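Local coordinates for cytoplasmic export protein 1 (Saccharomyces cerevisiae, PDB 3VWA) that binds tRNA and, as a component of the nuclear tRNA export machinery, may collect tRNA from export receptors and pass aminoacylated tRNA to the translation machinery, at residues 284-297 and 331-345. Residues are numbered along the deposited sequence; the frame is centred on the assembly and turned at random.
Sequences IENFIIPELCEIIK and LTSETNTFPVGFNDL
Ile289 holds the middle of the apolar contact. Its CG2 branch lies anti to the backbone N, and this methyl meets Thr332 CG2 at 3.7 Å. The same methyl also touches Pro339 CD, where the two side chains cross at about a right angle. The other branch ends in CD1, 3.9 Å from Leu331 CB. One turn back, Ile284 CG2 touches the methyls of both Leu331 and Thr335. Farther along, Cys293 touches two partners. Its SG rests 3.8 Å from Pro339 CG, and its CB is packed tightly against Leu345 CD1 at 3.5 Å. Lys297 lays its CE against Leu345 CD1, the two side chains crossing at about a right angle.

Two antiparallel helices, 283-303 and 321-335, form a helical hairpin here, with short-segment axes 10.5 Å apart and inclined at 162°. The hairpin lies between the N-terminal kinase-like domain and the HEAT repeats that follow. A Schellman motif at Asn336 ends the second helix. The chain then runs alongside 284-297, and a type II turn from Pro339 to Phe342 leads into helix 342-351.

No direct hydrogen bond joins the two segments; waters bridge some of their polar atoms. Glu285 CG lies against Thr337 OG1, and the bend at chi2 (85°) brings its OE2 beside the Thr335 methyl. Its OE1 turns back to the backbone N of Gly282. Thr335 OG1 is hydrogen-bonded to Leu331 O at 2.7 Å, tilted 20° from the carbonyl plane. A valine in its place would probably leave Leu331 O with only the backbone N-H of its two donors in this pair of segments. One water donates to Glu285 O and weakly reaches Thr337 OG1. Another accepts from Lys297 NZ at 2.7 Å and weakly donates to Val340 O; NZ also makes a weak salt bridge to Glu294 OE2.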
loop_
_atom_site.group_PDB
_atom_site.type_symbol
_atom_site.label_atom_id
_atom_site.label_comp_id
_atom_site.label_asym_id
_atom_site.label_seq_id
_atom_site.Cartn_x
_atom_site.Cartn_y
_atom_site.Cartn_z
ATOM N N ILE A 284 0.635 3.323 -7.875
ATOM C CA ILE A 284 1.154 3.696 -6.582
ATOM C C ILE A 284 1.981 2.563 -5.966
ATOM O O ILE A 284 3.142 2.773 -5.567
ATOM C CB ILE A 284 0.033 4.099 -5.605
ATOM C CG1 ILE A 284 -0.563 5.439 -6.085
ATOM C CG2 ILE A 284 0.603 4.149 -4.181
ATOM C CD1 ILE A 284 -1.472 6.134 -5.100
ATOM N N GLU A 285 1.369 1.381 -5.887
ATOM C CA GLU A 285 1.959 0.206 -5.228
ATOM C C GLU A 285 3.229 -0.282 -5.898
ATOM O O GLU A 285 4.199 -0.593 -5.217
ATOM C CB GLU A 285 0.957 -0.963 -5.190
ATOM C CG GLU A 285 -0.353 -0.700 -4.468
ATOM C CD GLU A 285 -1.417 -0.023 -5.343
ATOM O OE1 GLU A 285 -1.070 0.555 -6.395
ATOM O OE2 GLU A 285 -2.621 -0.056 -4.991
ATOM N N ASN A 286 3.227 -0.378 -7.220
ATOM C CA ASN A 286 4.299 -1.072 -7.918
ATOM C C ASN A 286 5.130 -0.187 -8.826
ATOM O O ASN A 286 6.014 -0.682 -9.490
ATOM C CB ASN A 286 3.747 -2.253 -8.743
ATOM C CG ASN A 286 2.996 -3.261 -7.881
ATOM O OD1 ASN A 286 3.386 -3.541 -6.746
ATOM N ND2 ASN A 286 1.871 -3.733 -8.378
ATOM N N PHE A 287 4.861 1.110 -8.874
ATOM C CA PHE A 287 5.694 1.989 -9.684
ATOM C C PHE A 287 6.211 3.065 -8.762
ATOM O O PHE A 287 7.429 3.126 -8.478
ATOM C CB PHE A 287 4.886 2.595 -10.856
ATOM C CG PHE A 287 5.724 3.053 -12.012
ATOM C CD1 PHE A 287 7.104 3.179 -11.896
ATOM C CD2 PHE A 287 5.118 3.409 -13.229
ATOM C CE1 PHE A 287 7.864 3.635 -12.959
ATOM C CE2 PHE A 287 5.884 3.846 -14.307
ATOM C CZ PHE A 287 7.254 3.963 -14.168
ATOM N N ILE A 288 5.295 3.902 -8.255
ATOM C CA ILE A 288 5.727 5.032 -7.435
ATOM C C ILE A 288 6.508 4.631 -6.162
ATOM O O ILE A 288 7.638 5.102 -5.935
ATOM C CB ILE A 288 4.557 6.019 -7.128
ATOM C CG1 ILE A 288 3.989 6.592 -8.422
ATOM C CG2 ILE A 288 5.033 7.127 -6.235
ATOM C CD1 ILE A 288 2.709 7.402 -8.257
ATOM N N ILE A 289 5.909 3.783 -5.326
ATOM C CA ILE A 289 6.513 3.427 -4.036
ATOM C C ILE A 289 7.918 2.777 -4.134
ATOM O O ILE A 289 8.814 3.144 -3.388
ATOM C CB ILE A 289 5.584 2.531 -3.163
ATOM C CG1 ILE A 289 4.371 3.317 -2.584
ATOM C CG2 ILE A 289 6.342 2.019 -1.985
ATOM C CD1 ILE A 289 3.344 2.406 -1.923
ATOM N N PRO A 290 8.085 1.743 -4.983
ATOM C CA PRO A 290 9.375 1.142 -5.092
ATOM C C PRO A 290 10.426 2.090 -5.652
ATOM O O PRO A 290 11.557 2.026 -5.189
ATOM C CB PRO A 290 9.165 -0.084 -6.033
ATOM C CG PRO A 290 7.744 -0.093 -6.431
ATOM C CD PRO A 290 7.043 1.082 -5.803
ATOM N N GLU A 291 10.083 2.964 -6.605
ATOM C CA GLU A 291 11.056 3.984 -7.055
ATOM C C GLU A 291 11.453 4.985 -5.958
ATOM O O GLU A 291 12.660 5.281 -5.789
ATOM C CB GLU A 291 10.564 4.752 -8.308
ATOM C CG GLU A 291 10.298 3.878 -9.532
ATOM C CD GLU A 291 11.556 3.251 -10.162
ATOM O OE1 GLU A 291 12.670 3.268 -9.556
ATOM O OE2 GLU A 291 11.438 2.740 -11.295
ATOM N N LEU A 292 10.475 5.500 -5.197
ATOM C CA LEU A 292 10.821 6.332 -4.034
ATOM C C LEU A 292 11.709 5.604 -3.075
ATOM O O LEU A 292 12.702 6.128 -2.605
ATOM C CB LEU A 292 9.589 6.676 -3.193
ATOM C CG LEU A 292 9.309 8.146 -2.953
ATOM C CD1 LEU A 292 8.157 8.454 -1.984
ATOM C CD2 LEU A 292 10.566 9.008 -2.715
ATOM N N CYS A 293 11.311 4.398 -2.731
ATOM C CA CYS A 293 12.104 3.599 -1.803
ATOM C C CYS A 293 13.548 3.516 -2.286
ATOM O O CYS A 293 14.460 3.782 -1.515
ATOM C CB CYS A 293 11.502 2.213 -1.616
ATOM S SG CYS A 293 9.960 2.216 -0.645
ATOM N N GLU A 294 13.761 3.228 -3.564
ATOM C CA GLU A 294 15.121 3.219 -4.115
ATOM C C GLU A 294 15.838 4.549 -3.907
ATOM O O GLU A 294 17.034 4.590 -3.567
ATOM C CB GLU A 294 15.097 2.867 -5.622
ATOM C CG GLU A 294 15.065 1.377 -5.892
ATOM C CD GLU A 294 16.205 0.688 -5.163
ATOM O OE1 GLU A 294 17.376 1.145 -5.313
ATOM O OE2 GLU A 294 15.908 -0.268 -4.409
ATOM N N ILE A 295 15.123 5.658 -4.140
ATOM C CA ILE A 295 15.770 6.973 -3.994
ATOM C C ILE A 295 16.065 7.271 -2.552
ATOM O O ILE A 295 17.110 7.837 -2.255
ATOM C CB ILE A 295 14.996 8.097 -4.683
ATOM C CG1 ILE A 295 15.222 7.960 -6.190
ATOM C CG2 ILE A 295 15.513 9.487 -4.209
ATOM C CD1 ILE A 295 13.953 8.123 -7.005
ATOM N N ILE A 296 15.184 6.815 -1.651
ATOM C CA ILE A 296 15.400 6.960 -0.219
ATOM C C ILE A 296 16.652 6.224 0.295
ATOM O O ILE A 296 17.430 6.776 1.111
ATOM C CB ILE A 296 14.181 6.511 0.643
ATOM C CG1 ILE A 296 13.021 7.530 0.521
ATOM C CG2 ILE A 296 14.600 6.424 2.097
ATOM C CD1 ILE A 296 11.679 7.016 1.007
ATOM N N LYS A 297 16.839 4.982 -0.148
ATOM C CA LYS A 297 18.041 4.210 0.252
ATOM C C LYS A 297 19.304 4.948 -0.175
ATOM O O LYS A 297 20.241 5.082 0.617
ATOM C CB LYS A 297 18.024 2.802 -0.359
ATOM C CG LYS A 297 16.903 1.924 0.166
ATOM C CD LYS A 297 16.726 0.661 -0.674
ATOM C CE LYS A 297 15.534 -0.156 -0.168
ATOM N NZ LYS A 297 14.802 -0.848 -1.279
ATOM N N LEU A 331 1.703 5.849 2.012
ATOM C CA LEU A 331 1.066 5.164 0.885
ATOM C C LEU A 331 1.114 3.642 0.999
ATOM O O LEU A 331 0.220 2.975 0.481
ATOM C CB LEU A 331 1.653 5.621 -0.439
ATOM C CG LEU A 331 1.359 7.071 -0.822
ATOM C CD1 LEU A 331 2.057 7.331 -2.132
ATOM C CD2 LEU A 331 -0.143 7.353 -0.929
ATOM N N THR A 332 2.181 3.114 1.607
ATOM C CA THR A 332 2.344 1.656 1.791
ATOM C C THR A 332 1.245 1.210 2.736
ATOM O O THR A 332 0.544 0.244 2.453
ATOM C CB THR A 332 3.712 1.209 2.394
ATOM O OG1 THR A 332 4.087 2.048 3.482
ATOM C CG2 THR A 332 4.856 1.240 1.343
ATOM N N SER A 333 1.069 1.941 3.823
ATOM C CA SER A 333 0.015 1.627 4.776
ATOM C C SER A 333 -1.355 1.716 4.114
ATOM O O SER A 333 -2.144 0.792 4.223
ATOM C CB SER A 333 0.070 2.541 5.996
ATOM O OG SER A 333 -1.146 2.438 6.745
ATOM N N GLU A 334 -1.627 2.826 3.422
ATOM C CA GLU A 334 -2.925 3.020 2.832
ATOM C C GLU A 334 -3.274 1.875 1.880
ATOM O O GLU A 334 -4.417 1.419 1.858
ATOM C CB GLU A 334 -3.034 4.363 2.098
ATOM C CG GLU A 334 -4.431 4.520 1.491
ATOM C CD GLU A 334 -4.502 5.580 0.398
ATOM O OE1 GLU A 334 -4.239 6.763 0.678
ATOM O OE2 GLU A 334 -4.851 5.243 -0.748
ATOM N N THR A 335 -2.290 1.410 1.107
ATOM C CA THR A 335 -2.533 0.391 0.088
ATOM C C THR A 335 -2.259 -0.998 0.649
ATOM O O THR A 335 -2.365 -1.997 -0.058
ATOM C CB THR A 335 -1.631 0.575 -1.150
ATOM O OG1 THR A 335 -0.243 0.612 -0.756
ATOM C CG2 THR A 335 -1.985 1.853 -1.920
ATOM N N ASN A 336 -1.849 -1.071 1.904
ATOM C CA ASN A 336 -1.427 -2.350 2.433
ATOM C C ASN A 336 -0.522 -3.170 1.476
ATOM O O ASN A 336 -0.717 -4.372 1.331
ATOM C CB ASN A 336 -2.648 -3.177 2.873
ATOM C CG ASN A 336 -2.262 -4.325 3.786
ATOM O OD1 ASN A 336 -1.342 -4.196 4.591
ATOM N ND2 ASN A 336 -2.948 -5.463 3.654
ATOM N N THR A 337 0.450 -2.505 0.835
ATOM C CA THR A 337 1.471 -3.134 -0.002
ATOM C C THR A 337 2.843 -2.608 0.421
ATOM O O THR A 337 2.967 -1.470 0.828
ATOM C CB THR A 337 1.319 -2.745 -1.496
ATOM O OG1 THR A 337 1.266 -1.312 -1.602
ATOM C CG2 THR A 337 0.053 -3.382 -2.152
ATOM N N PHE A 338 3.876 -3.408 0.234
ATOM C CA PHE A 338 5.173 -3.176 0.831
ATOM C C PHE A 338 6.181 -3.800 -0.091
ATOM O O PHE A 338 6.074 -4.976 -0.378
ATOM C CB PHE A 338 5.215 -3.899 2.192
ATOM C CG PHE A 338 4.264 -3.326 3.184
ATOM C CD1 PHE A 338 2.995 -3.875 3.351
ATOM C CD2 PHE A 338 4.604 -2.209 3.902
ATOM C CE1 PHE A 338 2.080 -3.306 4.214
ATOM C CE2 PHE A 338 3.710 -1.648 4.801
ATOM C CZ PHE A 338 2.438 -2.205 4.951
ATOM N N PRO A 339 7.152 -3.023 -0.581
ATOM C CA PRO A 339 8.052 -3.600 -1.595
ATOM C C PRO A 339 9.114 -4.500 -0.986
ATOM O O PRO A 339 9.415 -4.389 0.194
ATOM C CB PRO A 339 8.734 -2.362 -2.210
ATOM C CG PRO A 339 8.639 -1.340 -1.118
ATOM C CD PRO A 339 7.343 -1.566 -0.428
ATOM N N VAL A 340 9.679 -5.381 -1.805
ATOM C CA VAL A 340 10.791 -6.225 -1.385
ATOM C C VAL A 340 11.858 -5.340 -0.772
ATOM O O VAL A 340 12.283 -4.373 -1.366
ATOM C CB VAL A 340 11.303 -7.137 -2.546
ATOM C CG1 VAL A 340 12.696 -7.693 -2.286
ATOM C CG2 VAL A 340 10.351 -8.298 -2.728
ATOM N N GLY A 341 12.244 -5.650 0.456
ATOM C CA GLY A 341 13.293 -4.897 1.128
ATOM C C GLY A 341 12.801 -3.721 1.951
ATOM O O GLY A 341 13.609 -3.025 2.568
ATOM N N PHE A 342 11.488 -3.472 1.943
ATOM C CA PHE A 342 10.895 -2.504 2.830
ATOM C C PHE A 342 11.456 -2.735 4.244
ATOM O O PHE A 342 11.955 -1.819 4.925
ATOM C CB PHE A 342 9.385 -2.737 2.801
ATOM C CG PHE A 342 8.613 -1.773 3.637
ATOM C CD1 PHE A 342 8.613 -0.416 3.335
ATOM C CD2 PHE A 342 7.898 -2.214 4.734
ATOM C CE1 PHE A 342 7.925 0.480 4.125
ATOM C CE2 PHE A 342 7.181 -1.318 5.520
ATOM C CZ PHE A 342 7.195 0.028 5.204
ATOM N N ASN A 343 11.420 -3.987 4.672
ATOM C CA ASN A 343 12.009 -4.346 5.939
ATOM C C ASN A 343 13.421 -3.751 6.102
ATOM O O ASN A 343 13.692 -3.140 7.139
ATOM C CB ASN A 343 11.962 -5.881 6.151
ATOM C CG ASN A 343 12.962 -6.669 5.259
ATOM O OD1 ASN A 343 13.511 -6.156 4.259
ATOM N ND2 ASN A 343 13.210 -7.934 5.641
ATOM N N ASP A 344 14.294 -3.870 5.074
ATOM C CA ASP A 344 15.656 -3.313 5.156
ATOM C C ASP A 344 15.673 -1.808 5.167
ATOM O O ASP A 344 16.508 -1.204 5.834
ATOM C CB ASP A 344 16.561 -3.852 4.025
ATOM C CG ASP A 344 16.773 -5.353 4.110
ATOM O OD1 ASP A 344 16.568 -5.942 5.198
ATOM O OD2 ASP A 344 17.135 -5.967 3.091
ATOM N N LEU A 345 14.701 -1.202 4.486
ATOM C CA LEU A 345 14.559 0.244 4.421
ATOM C C LEU A 345 14.283 0.804 5.802
ATOM O O LEU A 345 14.904 1.765 6.234
ATOM C CB LEU A 345 13.418 0.612 3.461
ATOM C CG LEU A 345 13.383 2.096 3.002
ATOM C CD1 LEU A 345 12.863 2.182 1.580
ATOM C CD2 LEU A 345 12.526 2.979 3.889
HETATM O O HOH W 1 4.404 -1.302 -2.516
HETATM O O HOH W 2 12.118 -0.965 -0.782
#